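Long-range contact in DynF (Micromonospora chersina, PDB 6UBL), which is of unknown function in dynemicin biosynthesis but holds a palmitic acid inside its beta barrel, consistent with binding a long hydrophobic chain: residues 154-159 with 196-201. Sequence-based numbering, arbitrary orientation.
Sequences IILTID and TSLRFN. With PLM (palmitic acid), chain C.
Strands 154-159 and 196-201 run in roughly the same direction, 41° between their axes, which come no closer than 8.7 Å, too far for the two strands to pair; strand 170-183, antiparallel to both, pairs with each and stands between them. What meets is therefore side chains, over the inner surface. Leu156 reaches both partners with one methyl, its CD2 lying 3.8 Å from CD2 of Leu198 and equally close to CE2 of the Phe200 ring, the side chains meeting at a slant. Phe200 takes the position with CG between its backbone N and carbonyl carbon (chi1 68°), which carries the ring across to the other strand, where CZ lies 3.6 Å from the backbone O of Thr157 and 3.8 Å from CG1 of Ile158, the isoleucine side chain crossing the phenylalanine at about a right angle. These apolar side chains point into the interior of the beta barrel, where a palmitic acid is bound. CD1 of Leu156 lies 3.8 Å from ligand atom CD, while CZ of Phe200 lies 3.6 Å from its C7. Nearer the ligand's methyl end, CD1 of Leu198 meets CF at 3.6 Å and CD1 of Ile154 meets CG. With an alanine in place of Phe200, the ring's contacts to Leu156, Ile158 and ligand C7 would be lost, which would probably open a gap beside the middle of the fatty chain. The CB of Thr157 points away from strand 196-201, its OG1 hydrogen-bonded to NE2 of Gln174 and its side chain packed on Tyr176 of the second subunit.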
loop_
_atom_site.group_PDB
_atom_site.type_symbol
_atom_site.label_atom_id
_atom_site.label_comp_id
_atom_site.label_asym_id
_atom_site.label_seq_id
_atom_site.Cartn_x
_atom_site.Cartn_y
_atom_site.Cartn_z
ATOM N N ILE A 154 -2.812 -3.738 -3.374
ATOM C CA ILE A 154 -2.804 -2.910 -4.573
ATOM C C ILE A 154 -3.780 -1.763 -4.351
ATOM O O ILE A 154 -4.974 -1.991 -4.121
ATOM C CB ILE A 154 -3.177 -3.732 -5.815
ATOM C CG1 ILE A 154 -2.177 -4.861 -6.032
ATOM C CG2 ILE A 154 -3.241 -2.813 -7.035
ATOM C CD1 ILE A 154 -2.684 -5.979 -6.921
ATOM N N ILE A 155 -3.273 -0.537 -4.416
ATOM C CA ILE A 155 -4.066 0.653 -4.151
ATOM C C ILE A 155 -4.623 1.142 -5.484
ATOM O O ILE A 155 -3.864 1.521 -6.388
ATOM C CB ILE A 155 -3.213 1.740 -3.486
ATOM C CG1 ILE A 155 -2.628 1.246 -2.151
ATOM C CG2 ILE A 155 -4.024 3.026 -3.342
ATOM C CD1 ILE A 155 -3.612 0.691 -1.146
ATOM N N LEU A 156 -5.951 1.121 -5.621
ATOM C CA LEU A 156 -6.623 1.490 -6.864
ATOM C C LEU A 156 -7.461 2.734 -6.605
ATOM O O LEU A 156 -8.212 2.788 -5.628
ATOM C CB LEU A 156 -7.536 0.357 -7.332
ATOM C CG LEU A 156 -6.739 -0.921 -7.585
ATOM C CD1 LEU A 156 -7.586 -2.154 -7.407
ATOM C CD2 LEU A 156 -6.139 -0.888 -8.987
ATOM N N THR A 157 -7.326 3.729 -7.463
ATOM C CA THR A 157 -7.901 5.038 -7.212
ATOM C C THR A 157 -8.719 5.511 -8.401
ATOM O O THR A 157 -8.413 5.213 -9.552
ATOM C CB THR A 157 -6.812 6.060 -6.878
ATOM O OG1 THR A 157 -5.876 6.148 -7.955
ATOM C CG2 THR A 157 -6.085 5.656 -5.601
ATOM N N ILE A 158 -9.786 6.238 -8.090
ATOM C CA ILE A 158 -10.576 6.958 -9.074
ATOM C C ILE A 158 -10.749 8.372 -8.540
ATOM O O ILE A 158 -11.311 8.564 -7.453
ATOM C CB ILE A 158 -11.951 6.314 -9.323
ATOM C CG1 ILE A 158 -11.815 4.866 -9.771
ATOM C CG2 ILE A 158 -12.704 7.139 -10.370
ATOM C CD1 ILE A 158 -13.146 4.131 -9.821
ATOM N N ASP A 159 -10.312 9.355 -9.318
ATOM C CA ASP A 159 -10.449 10.760 -8.974
ATOM C C ASP A 159 -11.640 11.340 -9.724
ATOM O O ASP A 159 -12.238 10.694 -10.594
ATOM C CB ASP A 159 -9.154 11.503 -9.305
ATOM C CG ASP A 159 -7.956 10.959 -8.515
ATOM O OD1 ASP A 159 -8.093 10.738 -7.300
ATOM O OD2 ASP A 159 -6.889 10.740 -9.120
ATOM N N THR A 196 4.260 -3.599 -12.300
ATOM C CA THR A 196 4.928 -2.304 -12.387
ATOM C C THR A 196 3.986 -1.163 -12.746
ATOM O O THR A 196 4.338 0.002 -12.522
ATOM C CB THR A 196 6.082 -2.345 -13.401
ATOM O OG1 THR A 196 5.598 -2.744 -14.681
ATOM C CG2 THR A 196 7.170 -3.308 -12.930
ATOM N N SER A 197 2.836 -1.452 -13.353
ATOM C CA SER A 197 1.833 -0.421 -13.570
ATOM C C SER A 197 0.494 -1.087 -13.825
ATOM O O SER A 197 0.426 -2.245 -14.236
ATOM C CB SER A 197 2.196 0.508 -14.728
ATOM O OG SER A 197 2.042 -0.152 -15.959
ATOM N N LEU A 198 -0.569 -0.326 -13.587
ATOM C CA LEU A 198 -1.929 -0.791 -13.812
ATOM C C LEU A 198 -2.794 0.441 -14.019
ATOM O O LEU A 198 -2.740 1.379 -13.216
ATOM C CB LEU A 198 -2.414 -1.600 -12.608
ATOM C CG LEU A 198 -3.730 -2.363 -12.822
ATOM C CD1 LEU A 198 -3.821 -3.578 -11.932
ATOM C CD2 LEU A 198 -4.891 -1.412 -12.562
ATOM N N ARG A 199 -3.584 0.432 -15.089
ATOM C CA ARG A 199 -4.594 1.443 -15.336
ATOM C C ARG A 199 -5.888 0.702 -15.624
ATOM O O ARG A 199 -5.873 -0.445 -16.083
ATOM C CB ARG A 199 -4.182 2.302 -16.537
ATOM C CG ARG A 199 -2.756 2.827 -16.394
ATOM C CD ARG A 199 -2.399 3.877 -17.425
ATOM N NE ARG A 199 -1.610 4.949 -16.823
ATOM C CZ ARG A 199 -2.118 6.107 -16.415
ATOM N NH1 ARG A 199 -3.415 6.348 -16.546
ATOM N NH2 ARG A 199 -1.331 7.026 -15.874
ATOM N N PHE A 200 -7.014 1.337 -15.310
ATOM C CA PHE A 200 -8.295 0.675 -15.498
ATOM C C PHE A 200 -9.366 1.694 -15.840
ATOM O O PHE A 200 -9.184 2.902 -15.674
ATOM C CB PHE A 200 -8.697 -0.193 -14.286
ATOM C CG PHE A 200 -9.015 0.575 -13.021
ATOM C CD1 PHE A 200 -10.317 0.974 -12.733
ATOM C CD2 PHE A 200 -8.018 0.873 -12.095
ATOM C CE1 PHE A 200 -10.610 1.666 -11.569
ATOM C CE2 PHE A 200 -8.312 1.557 -10.934
ATOM C CZ PHE A 200 -9.612 1.955 -10.665
ATOM N N ASN A 201 -10.485 1.175 -16.339
ATOM C CA ASN A 201 -11.687 1.959 -16.555
ATOM C C ASN A 201 -12.856 1.196 -15.970
ATOM O O ASN A 201 -12.993 -0.009 -16.203
ATOM C CB ASN A 201 -11.980 2.184 -18.043
ATOM C CG ASN A 201 -10.906 2.973 -18.730
ATOM O OD1 ASN A 201 -10.770 4.175 -18.520
ATOM N ND2 ASN A 201 -10.126 2.299 -19.562
HETATM C C1 PLM C . -18.823 1.815 -5.986
HETATM O O1 PLM C . -19.271 0.624 -6.287
HETATM O O2 PLM C . -19.535 2.765 -5.790
HETATM C C2 PLM C . -17.330 1.899 -5.932
HETATM C C3 PLM C . -16.598 1.315 -7.111
HETATM C C4 PLM C . -15.129 1.526 -6.908
HETATM C C5 PLM C . -14.258 0.488 -7.510
HETATM C C6 PLM C . -12.801 0.715 -7.183
HETATM C C7 PLM C . -11.931 0.479 -8.388
HETATM C C8 PLM C . -12.245 -0.827 -9.075
HETATM C C9 PLM C . -11.992 -2.040 -8.224
HETATM C CA PLM C . -10.615 -2.605 -8.445
HETATM C CB PLM C . -10.537 -3.405 -9.730
HETATM C CC PLM C . -9.688 -4.631 -9.577
HETATM C CD PLM C . -8.355 -4.573 -10.272
HETATM C CE PLM C . -7.341 -5.434 -9.565
HETATM C CF PLM C . -6.166 -5.857 -10.392
HETATM C CG PLM C . -5.229 -6.720 -9.625
#